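Local coordinates for prephenate dehydratase:Amino acid-binding ACT (Brucella abortus, PDB 6VH5), which probably catalyses the conversion of prephenate to 3-phenylpyruvate, with loss of carbon dioxide and water, in phenylalanine biosynthesis, and binds phenylalanine at its ACT domain, at residues 84-87 against 88-92; 109-112 against 113-117; 158-162 against 163-167. All blocks are in the same frame, centred on the assembly; numbering follows the deposited sequence.

Contact 1 of 3, residues 84-87 against 88-92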
loop_
_atom_site.group_PDB
_atom_site.type_symbol
_atom_site.label_atom_id
_atom_site.label_comp_id
_atom_site.label_asym_id
_atom_site.label_seq_id
_atom_site.Cartn_x
_atom_site.Cartn_y
_atom_site.Cartn_z
ATOM N N ALA A 84 2.738 5.343 0.334
ATOM C CA ALA A 84 3.961 4.866 0.971
ATOM C C ALA A 84 3.621 4.094 2.239
ATOM O O ALA A 84 2.702 4.456 2.974
ATOM C CB ALA A 84 4.895 6.029 1.312
ATOM N N ASP A 85 4.399 3.047 2.511
ATOM C CA ASP A 85 4.245 2.245 3.722
ATOM C C ASP A 85 4.858 3.014 4.890
ATOM O O ASP A 85 6.006 2.807 5.289
ATOM C CB ASP A 85 4.890 0.879 3.538
ATOM C CG ASP A 85 4.572 -0.075 4.670
ATOM O OD1 ASP A 85 4.057 0.382 5.710
ATOM O OD2 ASP A 85 4.835 -1.287 4.522
ATOM N N ILE A 86 4.061 3.928 5.444
ATOM C CA ILE A 86 4.525 4.775 6.539
ATOM C C ILE A 86 4.889 3.937 7.764
ATOM O O ILE A 86 5.777 4.313 8.542
ATOM C CB ILE A 86 3.456 5.839 6.866
ATOM C CG1 ILE A 86 4.010 6.889 7.835
ATOM C CG2 ILE A 86 2.173 5.184 7.401
ATOM C CD1 ILE A 86 4.969 7.868 7.201
ATOM N N HIS A 87 4.223 2.793 7.954
ATOM C CA HIS A 87 4.506 1.941 9.101
ATOM C C HIS A 87 5.916 1.364 9.041
ATOM O O HIS A 87 6.531 1.128 10.086
ATOM C CB HIS A 87 3.468 0.818 9.175
ATOM C CG HIS A 87 3.384 0.144 10.512
ATOM N ND1 HIS A 87 2.317 -0.653 10.873
ATOM C CD2 HIS A 87 4.233 0.136 11.568
ATOM C CE1 HIS A 87 2.510 -1.116 12.096
ATOM N NE2 HIS A 87 3.665 -0.655 12.539
ATOM N N TYR A 88 6.448 1.128 7.847
ATOM C CA TYR A 88 7.810 0.617 7.758
ATOM C C TYR A 88 8.857 1.726 7.758
ATOM O O TYR A 88 9.874 1.617 8.455
ATOM C CB TYR A 88 7.980 -0.241 6.505
ATOM C CG TYR A 88 9.401 -0.715 6.306
ATOM C CD1 TYR A 88 9.883 -1.812 7.010
ATOM C CD2 TYR A 88 10.270 -0.060 5.428
ATOM C CE1 TYR A 88 11.181 -2.256 6.845
ATOM C CE2 TYR A 88 11.575 -0.499 5.255
ATOM C CZ TYR A 88 12.023 -1.598 5.968
ATOM O OH TYR A 88 13.313 -2.048 5.811
ATOM N N LEU A 89 8.615 2.808 7.003
ATOM C CA LEU A 89 9.660 3.799 6.736
ATOM C C LEU A 89 9.860 4.751 7.909
ATOM O O LEU A 89 11.001 5.053 8.279
ATOM C CB LEU A 89 9.306 4.611 5.491
ATOM C CG LEU A 89 9.145 3.878 4.166
ATOM C CD1 LEU A 89 8.439 4.782 3.161
ATOM C CD2 LEU A 89 10.490 3.431 3.637
ATOM N N LEU A 90 8.770 5.236 8.492
ATOM C CA LEU A 90 8.854 6.272 9.511
ATOM C C LEU A 90 9.528 5.777 10.796
ATOM O O LEU A 90 10.331 6.522 11.374
ATOM C CB LEU A 90 7.462 6.828 9.795
ATOM C CG LEU A 90 7.438 8.080 10.667
ATOM C CD1 LEU A 90 8.368 9.158 10.124
ATOM C CD2 LEU A 90 6.022 8.598 10.781
ATOM N N PRO A 91 9.230 4.567 11.299
ATOM C CA PRO A 91 9.985 4.077 12.469
ATOM C C PRO A 91 11.477 3.915 12.220
ATOM O O PRO A 91 12.262 4.074 13.162
ATOM C CB PRO A 91 9.316 2.729 12.772
ATOM C CG PRO A 91 7.919 2.911 12.315
ATOM C CD PRO A 91 8.076 3.689 11.017
ATOM N N LEU A 92 11.908 3.614 10.988
ATOM C CA LEU A 92 13.341 3.473 10.741
ATOM C C LEU A 92 14.017 4.803 10.485
ATOM O O LEU A 92 15.214 4.946 10.756
ATOM C CB LEU A 92 13.609 2.547 9.552
ATOM C CG LEU A 92 13.167 1.094 9.695
ATOM C CD1 LEU A 92 13.560 0.291 8.466
ATOM C CD2 LEU A 92 13.803 0.508 10.947
#
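Asp-85 is the N-cap of helix 86-92: its OD1 accepts Tyr-88 N at 3.3 Å through a bent bond that strikes the oxygen from above the carboxylate plane. Asp-85 CG lies anti to its backbone N (chi1 -171°), which folds the acid back over the first turn. Tyr-88 N also leans on Asp-85 O, again bent and from above the carbonyl plane, while Leu-89 N reaches that oxygen at 3.1 Å nearly in line with the C=O. One residue on, Leu-90 N donates to Ile-86 O at 3.1 Å. Pro-91 has no N-H for the next bond; its CD instead sits 3.1 Å from His-87 O, and the helix kinks there. Beyond these bonds Ile-86 and Leu-90 run side by side, Ile-86 CD1 against Leu-90 CB at 3.7 Å. Ile-86 rests on Ile-75 of strand 70-77, and Leu-89 on Phe-60 of helix 56-64. The His-87 side chain, about 10 Å from a bound phenylalanine, meets the rings of Tyr-250 and Tyr-262, so this helix of the dehydratase region packs against ACT strands 243-251 and 258-266; Ala-80 of the second subunit packs on Asp-85 and Tyr-88.

Contact 2 of 3, residues 109-112 against 113-117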
loop_
_atom_site.group_PDB
_atom_site.type_symbol
_atom_site.label_atom_id
_atom_site.label_comp_id
_atom_site.label_asym_id
_atom_site.label_seq_id
_atom_site.Cartn_x
_atom_site.Cartn_y
_atom_site.Cartn_z
ATOM N N LEU A 109 -9.454 16.031 -18.292
ATOM C CA LEU A 109 -9.136 15.661 -19.667
ATOM C C LEU A 109 -8.547 16.891 -20.342
ATOM O O LEU A 109 -9.231 17.903 -20.525
ATOM C CB LEU A 109 -10.382 15.150 -20.393
ATOM C CG LEU A 109 -10.320 14.891 -21.905
ATOM C CD1 LEU A 109 -9.399 13.729 -22.263
ATOM C CD2 LEU A 109 -11.732 14.622 -22.425
ATOM N N MET A 110 -7.270 16.821 -20.687
ATOM C CA MET A 110 -6.560 17.981 -21.193
ATOM C C MET A 110 -5.959 17.669 -22.553
ATOM O O MET A 110 -5.556 16.536 -22.832
ATOM C CB MET A 110 -5.460 18.435 -20.223
ATOM C CG MET A 110 -4.576 17.323 -19.742
ATOM S SD MET A 110 -3.476 17.865 -18.419
ATOM C CE MET A 110 -4.626 18.062 -17.050
ATOM N N VAL A 111 -5.889 18.700 -23.389
ATOM C CA VAL A 111 -5.434 18.582 -24.768
ATOM C C VAL A 111 -4.590 19.802 -25.116
ATOM O O VAL A 111 -4.495 20.764 -24.351
ATOM C CB VAL A 111 -6.613 18.450 -25.757
ATOM C CG1 VAL A 111 -7.363 17.138 -25.530
ATOM C CG2 VAL A 111 -7.553 19.643 -25.616
ATOM N N LEU A 112 -3.978 19.757 -26.294
ATOM C CA LEU A 112 -3.210 20.902 -26.745
ATOM C C LEU A 112 -4.141 22.093 -26.973
ATOM O O LEU A 112 -5.333 21.914 -27.236
ATOM C CB LEU A 112 -2.450 20.572 -28.023
ATOM C CG LEU A 112 -1.363 19.503 -27.917
ATOM C CD1 LEU A 112 -0.999 19.008 -29.318
ATOM C CD2 LEU A 112 -0.133 20.049 -27.190
ATOM N N PRO A 113 -3.627 23.317 -26.842
ATOM C CA PRO A 113 -4.497 24.501 -26.939
ATOM C C PRO A 113 -5.244 24.561 -28.268
ATOM O O PRO A 113 -4.664 24.372 -29.341
ATOM C CB PRO A 113 -3.515 25.668 -26.786
ATOM C CG PRO A 113 -2.361 25.087 -25.996
ATOM C CD PRO A 113 -2.241 23.667 -26.474
ATOM N N GLY A 114 -6.546 24.828 -28.185
ATOM C CA GLY A 114 -7.386 24.939 -29.360
ATOM C C GLY A 114 -7.810 23.633 -29.998
ATOM O O GLY A 114 -8.556 23.661 -30.982
ATOM N N VAL A 115 -7.368 22.493 -29.474
ATOM C CA VAL A 115 -7.757 21.203 -30.025
ATOM C C VAL A 115 -9.221 20.932 -29.701
ATOM O O VAL A 115 -9.688 21.185 -28.581
ATOM C CB VAL A 115 -6.836 20.103 -29.469
ATOM C CG1 VAL A 115 -7.436 18.721 -29.650
ATOM C CG2 VAL A 115 -5.475 20.179 -30.141
ATOM N N ARG A 116 -9.965 20.442 -30.694
ATOM C CA ARG A 116 -11.381 20.151 -30.531
ATOM C C ARG A 116 -11.578 18.695 -30.110
ATOM O O ARG A 116 -10.721 17.837 -30.332
ATOM C CB ARG A 116 -12.149 20.438 -31.828
ATOM N N ARG A 117 -12.716 18.436 -29.453
ATOM C CA ARG A 117 -13.018 17.087 -28.984
ATOM C C ARG A 117 -12.942 16.066 -30.117
ATOM O O ARG A 117 -12.546 14.915 -29.892
ATOM C CB ARG A 117 -14.393 17.074 -28.307
ATOM C CG ARG A 117 -14.906 15.696 -27.893
ATOM C CD ARG A 117 -16.285 15.770 -27.236
ATOM N NE ARG A 117 -16.214 16.444 -25.942
ATOM C CZ ARG A 117 -15.998 15.821 -24.784
ATOM N NH1 ARG A 117 -15.941 16.513 -23.649
ATOM N NH2 ARG A 117 -15.840 14.502 -24.756
#
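Val-115 folds back over Val-111 and Leu-112, and its side chain carries most of the packing round this turn. Its CB lies 3.2 Å from Leu-112 O and 3.9 Å from Val-111 CG2, wedged between the carbonyl that closes the turn and the valine at the end of strand 108-111. From there the two methyls part company. CG1, anti to the backbone N (chi1 162°), heads for Val-111 and comes within 4.0 Å of Val-111 CB; the two valines meet at a slant, branch against branch. CG2 goes the other way, lying 3.7 Å from Leu-112 CB and close to Leu-112 O as well. The backbone beneath is a type II beta turn from Leu-112 to Val-115, closed by Val-115 N donating to Leu-112 O at 3.1 Å with an N-H...O angle of 160°. Pro-113 and Gly-114 occupy its two corners, and Gly-114 takes the positive phi of 78° that the second corner of such a turn needs. Asp-180 accepts a hydrogen bond from Gly-114 N, tying the corner to strand 180-183, while farther along the loop Arg-117 forms a salt bridge with Glu-183. Within the turn itself the chemistry is therefore one backbone hydrogen bond laid beside a small aliphatic patch: the bond, with Pro-113 and Gly-114 at the corners, sets the turn after the strand, and the aliphatic contacts, which have little directional preference, hold Val-115 over the strand end.

Contact 3 of 3, residues 158-162 against 163-167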
loop_
_atom_site.group_PDB
_atom_site.type_symbol
_atom_site.label_atom_id
_atom_site.label_comp_id
_atom_site.label_asym_id
_atom_site.label_seq_id
_atom_site.Cartn_x
_atom_site.Cartn_y
_atom_site.Cartn_z
ATOM N N ALA A 158 2.299 17.768 -24.202
ATOM C CA ALA A 158 2.831 19.078 -24.567
ATOM C C ALA A 158 4.099 18.960 -25.395
ATOM O O ALA A 158 4.374 19.828 -26.234
ATOM C CB ALA A 158 3.117 19.902 -23.309
ATOM N N ASP A 159 4.866 17.884 -25.198
ATOM C CA ASP A 159 6.146 17.755 -25.882
ATOM C C ASP A 159 5.966 17.183 -27.284
ATOM O O ASP A 159 6.582 17.670 -28.236
ATOM C CB ASP A 159 7.100 16.885 -25.055
ATOM C CG ASP A 159 7.450 17.516 -23.701
ATOM O OD1 ASP A 159 7.858 16.778 -22.771
ATOM O OD2 ASP A 159 7.289 18.749 -23.551
ATOM N N VAL A 160 5.098 16.179 -27.437
ATOM C CA VAL A 160 4.939 15.529 -28.735
ATOM C C VAL A 160 4.170 16.420 -29.704
ATOM O O VAL A 160 4.386 16.351 -30.921
ATOM C CB VAL A 160 4.261 14.159 -28.544
ATOM C CG1 VAL A 160 3.942 13.510 -29.885
ATOM C CG2 VAL A 160 5.154 13.255 -27.695
ATOM N N LYS A 161 3.290 17.283 -29.194
ATOM C CA LYS A 161 2.543 18.237 -30.016
ATOM C C LYS A 161 1.709 17.532 -31.085
ATOM O O LYS A 161 1.456 18.074 -32.164
ATOM C CB LYS A 161 3.493 19.259 -30.652
ATOM C CG LYS A 161 4.341 19.987 -29.619
ATOM C CD LYS A 161 5.387 20.876 -30.244
ATOM C CE LYS A 161 6.172 21.603 -29.161
ATOM N NZ LYS A 161 7.179 20.717 -28.507
ATOM N N ASP A 162 1.259 16.325 -30.765
ATOM C CA ASP A 162 0.332 15.570 -31.596
ATOM C C ASP A 162 -1.067 15.894 -31.084
ATOM O O ASP A 162 -1.400 15.589 -29.934
ATOM C CB ASP A 162 0.662 14.082 -31.501
ATOM C CG ASP A 162 -0.315 13.192 -32.238
ATOM O OD1 ASP A 162 -1.367 13.660 -32.730
ATOM O OD2 ASP A 162 -0.031 11.978 -32.292
ATOM N N ARG A 163 -1.867 16.547 -31.929
ATOM C CA ARG A 163 -3.194 17.017 -31.547
ATOM C C ARG A 163 -4.164 15.883 -31.223
ATOM O O ARG A 163 -5.171 16.116 -30.544
ATOM C CB ARG A 163 -3.759 17.904 -32.662
ATOM C CG ARG A 163 -3.025 19.227 -32.818
ATOM C CD ARG A 163 -3.518 20.012 -34.025
ATOM N NE ARG A 163 -4.899 20.483 -33.914
ATOM C CZ ARG A 163 -5.268 21.684 -33.470
ATOM N NH1 ARG A 163 -4.363 22.565 -33.054
ATOM N NH2 ARG A 163 -6.556 22.003 -33.442
ATOM N N SER A 164 -3.898 14.670 -31.704
ATOM C CA SER A 164 -4.756 13.530 -31.415
ATOM C C SER A 164 -4.564 12.980 -30.003
ATOM O O SER A 164 -5.347 12.130 -29.573
ATOM C CB SER A 164 -4.505 12.419 -32.437
ATOM O OG SER A 164 -3.357 11.674 -32.074
ATOM N N MET A 165 -3.532 13.404 -29.284
ATOM C CA MET A 165 -3.218 12.855 -27.966
ATOM C C MET A 165 -3.797 13.736 -26.866
ATOM O O MET A 165 -3.499 14.935 -26.802
ATOM C CB MET A 165 -1.711 12.702 -27.780
ATOM C CG MET A 165 -1.140 11.525 -28.547
ATOM S SD MET A 165 0.652 11.536 -28.629
ATOM C CE MET A 165 0.976 9.779 -28.761
ATOM N N ALA A 166 -4.610 13.131 -26.002
ATOM C CA ALA A 166 -5.139 13.773 -24.810
ATOM C C ALA A 166 -4.539 13.139 -23.552
ATOM O O ALA A 166 -3.963 12.048 -23.588
ATOM C CB ALA A 166 -6.661 13.675 -24.777
ATOM N N ALA A 167 -4.655 13.839 -22.432
ATOM C CA ALA A 167 -4.155 13.312 -21.166
ATOM C C ALA A 167 -5.215 13.432 -20.074
ATOM O O ALA A 167 -6.058 14.331 -20.104
ATOM C CB ALA A 167 -2.867 14.028 -20.711
#
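Asp-162 turns its carboxylate forward over Ser-164 because CG stands anti to the backbone N (chi1 175°), while Ser-164 OG, between its own N and carbonyl carbon (chi1 81°), is brought against Asp-162 OD1. That oxygen accepts both Ser-164 OG and Ser-164 N, each at 2.9 Å; the bond from the amide makes an Asx turn. Both donors come from the same face of the carboxylate, above its plane, and together they hold this oxygen against the chain. One residue further, Met-165 N donates to Asp-162 O at 3.1 Å with an N-H...O angle of 164°, closing a type I beta turn combined with the Asx turn. The extended Met-165 side chain crosses that of Asp-162 at about a right angle, its SD 3.8 Å from Asp-162 CB, and the same sulfur meets Val-160 CG1 at 4.0 Å. Lys-161, the first residue past the helix, has positive phi, and its NZ reaches back to Asp-159 O. Arg-163 NH2 forms a salt bridge with Glu-119. The turn thus joins helix 150-160 to strand 165-169: Met-165 also packs on Val-157 of the helix and on Thr-122 and His-124 of strand 122-125, and strand 108-111 flanks Ala-166 and Ala-167 on the other side.

Contacts 1, 2 and 3 follow one another along the chain, all within the prephenate dehydratase region. Contact 1 stands apart, its centre about 41 Å from that of contact 2 and about 38 Å from that of contact 3, across the centre of the chain. Its helix lies beside the ACT sheet. Contacts 2 and 3 share the mixed sheet containing strands 108-111 and 165-169, with centres about 9 Å apart. Met-110 N and Ala-167 O, 2.8 Å apart, probably bond between these antiparallel neighbours, and Leu-112 CD1 packs against Asp-162 O. The two turns therefore lie together at one end of this sheet, in one lobe, consistent with the two-lobed periplasmic-binding-protein-like fold of this family, far from the phenylalanine sites.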